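Local coordinates for protein alpha,alpha-trehalose-phosphate synthase (UDP-forming) (Burkholderia multivorans, PDB 5UOF) that belongs to glycosyltransferase family 20, enzymes of the GT-B fold in which two Rossmann-like domains face each other across a cleft, at residues 427-431 with 432-436; 413-416 with 417-420; 287-290 with 291-295. All coordinates share one frame; numbering follows the deposited sequence. Where two conformers were deposited one is given.

Contact 1: residues 427-431 with 432-436; sequences LSMPL and AERQA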
loop_
_atom_site.group_PDB
_atom_site.type_symbol
_atom_site.label_atom_id
_atom_site.label_comp_id
_atom_site.label_asym_id
_atom_site.label_seq_id
_atom_site.Cartn_x
_atom_site.Cartn_y
_atom_site.Cartn_z
ATOM N N LEU A 427 -29.558 10.162 5.396
ATOM C CA LEU A 427 -30.415 11.044 6.179
ATOM C C LEU A 427 -31.853 11.041 5.678
ATOM O O LEU A 427 -32.774 11.286 6.463
ATOM C CB LEU A 427 -29.855 12.467 6.164
ATOM C CG LEU A 427 -28.602 12.732 7.006
ATOM C CD1 LEU A 427 -27.904 14.016 6.574
ATOM C CD2 LEU A 427 -28.934 12.738 8.520
ATOM N N SER A 428 -32.080 10.790 4.392
ATOM C CA SER A 428 -33.419 10.814 3.819
ATOM C C SER A 428 -33.979 9.424 3.545
ATOM O O SER A 428 -35.065 9.314 2.969
ATOM C CB SER A 428 -33.420 11.650 2.536
ATOM O OG SER A 428 -33.347 13.034 2.835
ATOM N N MET A 429 -33.279 8.364 3.951
ATOM C CA MET A 429 -33.670 7.018 3.546
ATOM C C MET A 429 -35.043 6.650 4.107
ATOM O O MET A 429 -35.283 6.815 5.315
ATOM C CB MET A 429 -32.626 5.991 3.998
ATOM C CG MET A 429 -32.863 4.627 3.365
ATOM S SD MET A 429 -31.621 3.424 3.833
ATOM C CE MET A 429 -30.187 4.004 2.901
ATOM N N PRO A 430 -35.968 6.166 3.270
ATOM C CA PRO A 430 -37.281 5.755 3.780
ATOM C C PRO A 430 -37.153 4.649 4.814
ATOM O O PRO A 430 -36.255 3.809 4.745
ATOM C CB PRO A 430 -38.009 5.251 2.530
ATOM C CG PRO A 430 -37.352 5.992 1.392
ATOM C CD PRO A 430 -35.897 6.094 1.797
ATOM N N LEU A 431 -38.104 4.648 5.749
ATOM C CA LEU A 431 -38.117 3.681 6.847
ATOM C C LEU A 431 -38.016 2.240 6.357
ATOM O O LEU A 431 -37.283 1.427 6.936
ATOM C CB LEU A 431 -39.399 3.865 7.657
ATOM C CG LEU A 431 -39.596 2.840 8.771
ATOM C CD1 LEU A 431 -38.488 2.981 9.841
ATOM C CD2 LEU A 431 -40.991 2.961 9.387
ATOM N N ALA A 432 -38.777 1.892 5.308
ATOM C CA ALA A 432 -38.801 0.501 4.871
ATOM C C ALA A 432 -37.412 0.028 4.465
ATOM O O ALA A 432 -36.999 -1.080 4.822
ATOM C CB ALA A 432 -39.804 0.323 3.728
ATOM N N GLU A 433 -36.675 0.857 3.715
ATOM C CA GLU A 433 -35.310 0.488 3.347
ATOM C C GLU A 433 -34.381 0.499 4.563
ATOM O O GLU A 433 -33.518 -0.384 4.713
ATOM C CB GLU A 433 -34.796 1.429 2.245
ATOM C CG GLU A 433 -33.410 1.002 1.734
ATOM C CD GLU A 433 -32.809 1.968 0.709
ATOM O OE1 GLU A 433 -31.602 1.820 0.408
ATOM O OE2 GLU A 433 -33.526 2.859 0.207
ATOM N N ARG A 434 -34.541 1.478 5.455
ATOM C CA ARG A 434 -33.701 1.492 6.647
ATOM C C ARG A 434 -33.884 0.209 7.444
ATOM O O ARG A 434 -32.911 -0.364 7.951
ATOM C CB ARG A 434 -34.022 2.703 7.526
ATOM C CG ARG A 434 -33.586 4.022 6.893
ATOM C CD ARG A 434 -33.678 5.182 7.872
ATOM N NE ARG A 434 -35.049 5.675 8.064
ATOM C CZ ARG A 434 -35.741 5.572 9.193
ATOM N NH1 ARG A 434 -35.225 4.961 10.265
ATOM N NH2 ARG A 434 -36.960 6.095 9.251
ATOM N N GLN A 435 -35.125 -0.275 7.530
ATOM C CA GLN A 435 -35.383 -1.497 8.286
ATOM C C GLN A 435 -34.835 -2.720 7.567
ATOM O O GLN A 435 -34.309 -3.635 8.208
ATOM C CB GLN A 435 -36.884 -1.652 8.539
ATOM C CG GLN A 435 -37.412 -0.676 9.574
ATOM C CD GLN A 435 -38.911 -0.781 9.772
ATOM O OE1 GLN A 435 -39.685 -0.877 8.811
ATOM N NE2 GLN A 435 -39.330 -0.754 11.025
ATOM N N ALA A 436 -34.963 -2.767 6.237
ATOM C CA ALA A 436 -34.419 -3.897 5.496
ATOM C C ALA A 436 -32.915 -3.987 5.705
ATOM O O ALA A 436 -32.381 -5.061 6.006
ATOM C CB ALA A 436 -34.761 -3.776 4.008
#

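Contact 2: residues 413-416 with 417-420; sequences PYDL and SQMA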
loop_
_atom_site.group_PDB
_atom_site.type_symbol
_atom_site.label_atom_id
_atom_site.label_comp_id
_atom_site.label_asym_id
_atom_site.label_seq_id
_atom_site.Cartn_x
_atom_site.Cartn_y
_atom_site.Cartn_z
ATOM N N PRO A 413 -13.673 6.020 1.266
ATOM C CA PRO A 413 -13.444 7.318 1.925
ATOM C C PRO A 413 -12.483 8.229 1.178
ATOM O O PRO A 413 -12.416 9.424 1.508
ATOM C CB PRO A 413 -12.889 6.925 3.302
ATOM C CG PRO A 413 -12.270 5.577 3.089
ATOM C CD PRO A 413 -13.105 4.895 2.027
ATOM N N TYR A 414 -11.767 7.726 0.170
ATOM C CA TYR A 414 -10.972 8.573 -0.707
ATOM C C TYR A 414 -11.815 9.288 -1.750
ATOM O O TYR A 414 -11.277 10.066 -2.539
ATOM C CB TYR A 414 -9.896 7.748 -1.398
ATOM C CG TYR A 414 -8.916 7.191 -0.395
ATOM C CD1 TYR A 414 -7.836 7.952 0.038
ATOM C CD2 TYR A 414 -9.091 5.925 0.147
ATOM C CE1 TYR A 414 -6.937 7.460 0.959
ATOM C CE2 TYR A 414 -8.184 5.414 1.083
ATOM C CZ TYR A 414 -7.120 6.192 1.483
ATOM O OH TYR A 414 -6.211 5.714 2.393
ATOM N N ASP A 415 -13.115 9.045 -1.764
ATOM C CA ASP A 415 -14.039 9.686 -2.690
ATOM C C ASP A 415 -14.978 10.534 -1.834
ATOM O O ASP A 415 -16.034 10.063 -1.409
ATOM C CB ASP A 415 -14.763 8.623 -3.494
ATOM C CG ASP A 415 -15.643 9.195 -4.582
ATOM O OD1 ASP A 415 -15.902 10.422 -4.591
ATOM O OD2 ASP A 415 -16.080 8.401 -5.442
ATOM N N LEU A 416 -14.589 11.785 -1.571
ATOM C CA LEU A 416 -15.374 12.627 -0.670
ATOM C C LEU A 416 -16.786 12.836 -1.191
ATOM O O LEU A 416 -17.741 12.890 -0.407
ATOM C CB LEU A 416 -14.694 13.981 -0.458
ATOM C CG LEU A 416 -13.273 13.944 0.108
ATOM C CD1 LEU A 416 -12.737 15.360 0.266
ATOM C CD2 LEU A 416 -13.270 13.210 1.428
ATOM N N SER A 417 -16.939 12.969 -2.508
ATOM C CA SER A 417 -18.276 13.169 -3.053
ATOM C C SER A 417 -19.145 11.934 -2.859
ATOM O O SER A 417 -20.341 12.059 -2.574
ATOM C CB SER A 417 -18.199 13.550 -4.523
ATOM O OG SER A 417 -17.669 14.855 -4.642
ATOM N N GLN A 418 -18.577 10.733 -3.004
ATOM C CA GLN A 418 -19.381 9.547 -2.714
ATOM C C GLN A 418 -19.800 9.530 -1.251
ATOM O O GLN A 418 -20.945 9.194 -0.930
ATOM C CB GLN A 418 -18.635 8.256 -3.064
ATOM C CG GLN A 418 -19.477 7.013 -2.719
ATOM C CD GLN A 418 -18.715 5.700 -2.795
ATOM O OE1 GLN A 418 -17.513 5.653 -2.576
ATOM N NE2 GLN A 418 -19.428 4.622 -3.109
ATOM N N MET A 419 -18.886 9.895 -0.346
ATOM C CA MET A 419 -19.247 9.933 1.070
ATOM C C MET A 419 -20.331 10.961 1.338
ATOM O O MET A 419 -21.282 10.685 2.085
ATOM C CB MET A 419 -18.017 10.219 1.928
ATOM C CG MET A 419 -17.037 9.062 1.918
ATOM S SD MET A 419 -16.393 8.725 3.588
ATOM C CE MET A 419 -15.355 10.159 3.840
ATOM N N ALA A 420 -20.210 12.147 0.745
ATOM C CA ALA A 420 -21.253 13.159 0.908
ATOM C C ALA A 420 -22.599 12.660 0.394
ATOM O O ALA A 420 -23.633 12.860 1.049
ATOM C CB ALA A 420 -20.855 14.451 0.198
HETATM O O HOH W 1 -14.887 12.816 -4.638
HETATM O O HOH W 2 -16.184 5.800 -5.055
#

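Contact 3: residues 287-290 with 291-295; sequences FERM and LANAP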
loop_
_atom_site.group_PDB
_atom_site.type_symbol
_atom_site.label_atom_id
_atom_site.label_comp_id
_atom_site.label_asym_id
_atom_site.label_seq_id
_atom_site.Cartn_x
_atom_site.Cartn_y
_atom_site.Cartn_z
ATOM N N PHE A 287 -18.825 15.709 5.148
ATOM C CA PHE A 287 -20.004 16.323 5.754
ATOM C C PHE A 287 -20.163 17.759 5.270
ATOM O O PHE A 287 -21.275 18.205 4.959
ATOM C CB PHE A 287 -19.880 16.266 7.278
ATOM C CG PHE A 287 -21.088 16.777 8.014
ATOM C CD1 PHE A 287 -22.287 16.087 7.970
ATOM C CD2 PHE A 287 -21.016 17.943 8.767
ATOM C CE1 PHE A 287 -23.407 16.565 8.658
ATOM C CE2 PHE A 287 -22.124 18.412 9.463
ATOM C CZ PHE A 287 -23.318 17.732 9.399
ATOM N N GLU A 288 -19.051 18.492 5.197
ATOM C CA GLU A 288 -19.069 19.839 4.640
ATOM C C GLU A 288 -19.608 19.833 3.215
ATOM O O GLU A 288 -20.464 20.646 2.861
ATOM C CB GLU A 288 -17.654 20.417 4.665
ATOM C CG GLU A 288 -17.529 21.774 3.995
ATOM C CD GLU A 288 -16.082 22.175 3.749
ATOM O OE1 GLU A 288 -15.174 21.323 3.926
ATOM O OE2 GLU A 288 -15.858 23.347 3.379
ATOM N N ARG A 289 -19.112 18.905 2.393
ATOM C CA ARG A 289 -19.536 18.817 1.001
ATOM C C ARG A 289 -21.021 18.508 0.909
ATOM O O ARG A 289 -21.724 19.065 0.066
ATOM C CB ARG A 289 -18.713 17.749 0.277
ATOM C CG ARG A 289 -18.965 17.656 -1.208
ATOM C CD ARG A 289 -17.839 16.886 -1.917
ATOM N NE ARG A 289 -16.551 17.578 -1.848
ATOM C CZ ARG A 289 -15.471 17.226 -2.544
ATOM N NH1 ARG A 289 -15.512 16.182 -3.363
ATOM N NH2 ARG A 289 -14.345 17.912 -2.424
ATOM N N MET A 290 -21.529 17.639 1.783
ATOM C CA MET A 290 -22.960 17.366 1.762
ATOM C C MET A 290 -23.763 18.628 2.064
ATOM O O MET A 290 -24.763 18.909 1.399
ATOM C CB MET A 290 -23.299 16.256 2.754
ATOM C CG MET A 290 -24.684 15.681 2.532
ATOM S SD MET A 290 -25.424 15.204 4.093
ATOM C CE MET A 290 -25.728 16.810 4.831
ATOM N N LEU A 291 -23.335 19.407 3.062
ATOM C CA LEU A 291 -24.063 20.623 3.410
ATOM C C LEU A 291 -24.018 21.646 2.286
ATOM O O LEU A 291 -24.968 22.421 2.114
ATOM C CB LEU A 291 -23.490 21.234 4.688
ATOM C CG LEU A 291 -23.659 20.414 5.965
ATOM C CD1 LEU A 291 -22.921 21.121 7.084
ATOM C CD2 LEU A 291 -25.146 20.242 6.310
ATOM N N ALA A 292 -22.916 21.681 1.532
ATOM C CA ALA A 292 -22.825 22.573 0.378
ATOM C C ALA A 292 -23.705 22.084 -0.766
ATOM O O ALA A 292 -24.359 22.889 -1.443
ATOM C CB ALA A 292 -21.370 22.680 -0.075
ATOM N N ASN A 293 -23.736 20.766 -0.993
ATOM C CA ASN A 293 -24.482 20.200 -2.117
ATOM C C ASN A 293 -25.982 20.189 -1.862
ATOM O O ASN A 293 -26.770 20.296 -2.808
ATOM C CB ASN A 293 -24.025 18.766 -2.401
ATOM C CG ASN A 293 -22.611 18.687 -2.924
ATOM O OD1 ASN A 293 -22.061 19.669 -3.429
ATOM N ND2 ASN A 293 -22.015 17.501 -2.823
ATOM N N ALA A 294 -26.393 20.028 -0.610
ATOM C CA ALA A 294 -27.801 19.899 -0.236
ATOM C C ALA A 294 -28.053 20.924 0.856
ATOM O O ALA A 294 -28.144 20.580 2.045
ATOM C CB ALA A 294 -28.126 18.479 0.232
ATOM N N PRO A 295 -28.142 22.206 0.493
ATOM C CA PRO A 295 -28.194 23.247 1.528
ATOM C C PRO A 295 -29.449 23.205 2.370
ATOM O O PRO A 295 -29.469 23.829 3.436
ATOM C CB PRO A 295 -28.090 24.551 0.727
ATOM C CG PRO A 295 -28.500 24.189 -0.661
ATOM C CD PRO A 295 -28.083 22.773 -0.868
#

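Contact 1: residues 427-431 with 432-436
Q435 N donates to L431 O at 2.8 Å, and together with the bond from R434 N to P430 O, 3.0 Å, this closes the first turn of helix 431-447. Just ahead of that turn, the carbonyl of M429 is taken up by a side chain: R434 NE donates to M429 O at 3.0 Å, with an N-H...O angle of 146°. The oxygen lies in the guanidinium plane, at its edge, although the donor stands 34° off the carbonyl plane. A bend at chi3 (-78°) turns the arginine back along the chain to meet it. L431 CD1 rests over one face of the same group, 3.5 Å from R434 NH2, and also touches the amide of Q435. The far end of the guanidinium is held by D389 through a salt bridge and by the carbonyl of P390, so that bonds at both ends should fix its rotation. Separately, the M429 side chain crosses that of E433 at about a right angle, with M429 SD 3.6 Å from E433 CD. The carboxylate itself is paired with R425 and R437, while Q435 NE2 bonds to the carbonyl of P387. A short linker thus joins helices 416-428 and 431-447, with P430 at the N-cap position of the second and the carbonyl just before it clasped by an arginine of the new first turn.

Contact 2: residues 413-416 with 417-420
D415 and Q418 set their side chains across one another at about a right angle, with carboxylate and amide planes 44° apart. With chi1 at -174°, D415 CG lies opposite the backbone N, and the carboxylate folds over the start of the helix, where D415 CG comes to 3.5 Å from Q418 CB. D415 OD1 accepts Q418 N at 3.1 Å, the capping bond of this N-cap residue; the donor stands 74° out of the carboxylate plane. Two waters extend the cap. One donates to D415 OD1 at 2.6 Å and accepts from S417 N, whereas the other donates to both D415 OD2 and Q418 OE1, bridging the crossed side chains. Q418 OE1 also receives N412 N, and D415 OD2 accepts the nitrogen of the bound serine. The backbone takes over with M419 N to D415 O, 3.0 Å, and A420 N to L416 O, 2.8 Å. The chi2 of M419 brings its SD to 3.9 Å from P413 CB, and the further bend at chi3 places CE, which only grazes L416 CD2. P413 thus packs on the helix from the incoming loop. Helix 416-428 starts here, after the short loop following strand 409-411, an edge of the parallel sheet: M419 leans on V411 of that strand and A286 of helix 280-293, L416 lies along the latter helix, and R109 of the second subunit packs on S417 and Q418.

Contact 3: residues 287-290 with 291-295
Regular i to i+4 bonding carries helix 280-293 to its C-terminal end, from L291 N to F287 O at 3.0 Å through to A294 N to M290 O at 2.8 Å, where A294 leaves the helical conformation. One turn apart, F287 and L291 meet on the side facing strand 301-306. L291 CG stands 4.3 Å above the plane of the F287 ring, displaced toward its rim, and L291 CD1 approaches F287 CE2 to 3.7 Å. L303 and V301 of that strand back this apolar group, together with W297. Among the polar side chains, R289 and N293 run side by side in the same direction, and N293 ND2 lies 3.5 Å from R289 CG, beside the aliphatic part of the arginine; the guanidinium reaches onward to S417. E288 points away from the following turn and pairs with R330 and R334 of helix 314-335. Apolar side chains thus seat this helix of a beta-alpha-beta unit on strand 301-306, while salt bridges from the buried E288 tie it to helix 314-335, and both side-chain packing and the R289 to S417 bond tie it to helix 416-428.

Contact 3 comes first along the chain, and contacts 2 and 1 follow at the two ends of helix 416-428, their centres about 21 Å apart and their nearest atoms about 7 Å. Contact 3 borders both. Its centre is about 12 Å from that of contact 2, where R289 NH1 lies 2.8 Å from S417 OG, a probable hydrogen bond, and A420 CB packs on R289 CB at 3.9 Å. Toward contact 1, in one conformer of M290 its SD lies 3.7 Å from L427 CD1. Helices 280-293 and 416-428 thus pack together along this flank of the parallel sheet. The bound serine sits at the contact 2 end of helix 416-428, whereas the R434 side chain of contact 1 lies about 7 Å from the sodium ion held by R360, S362 and Q385.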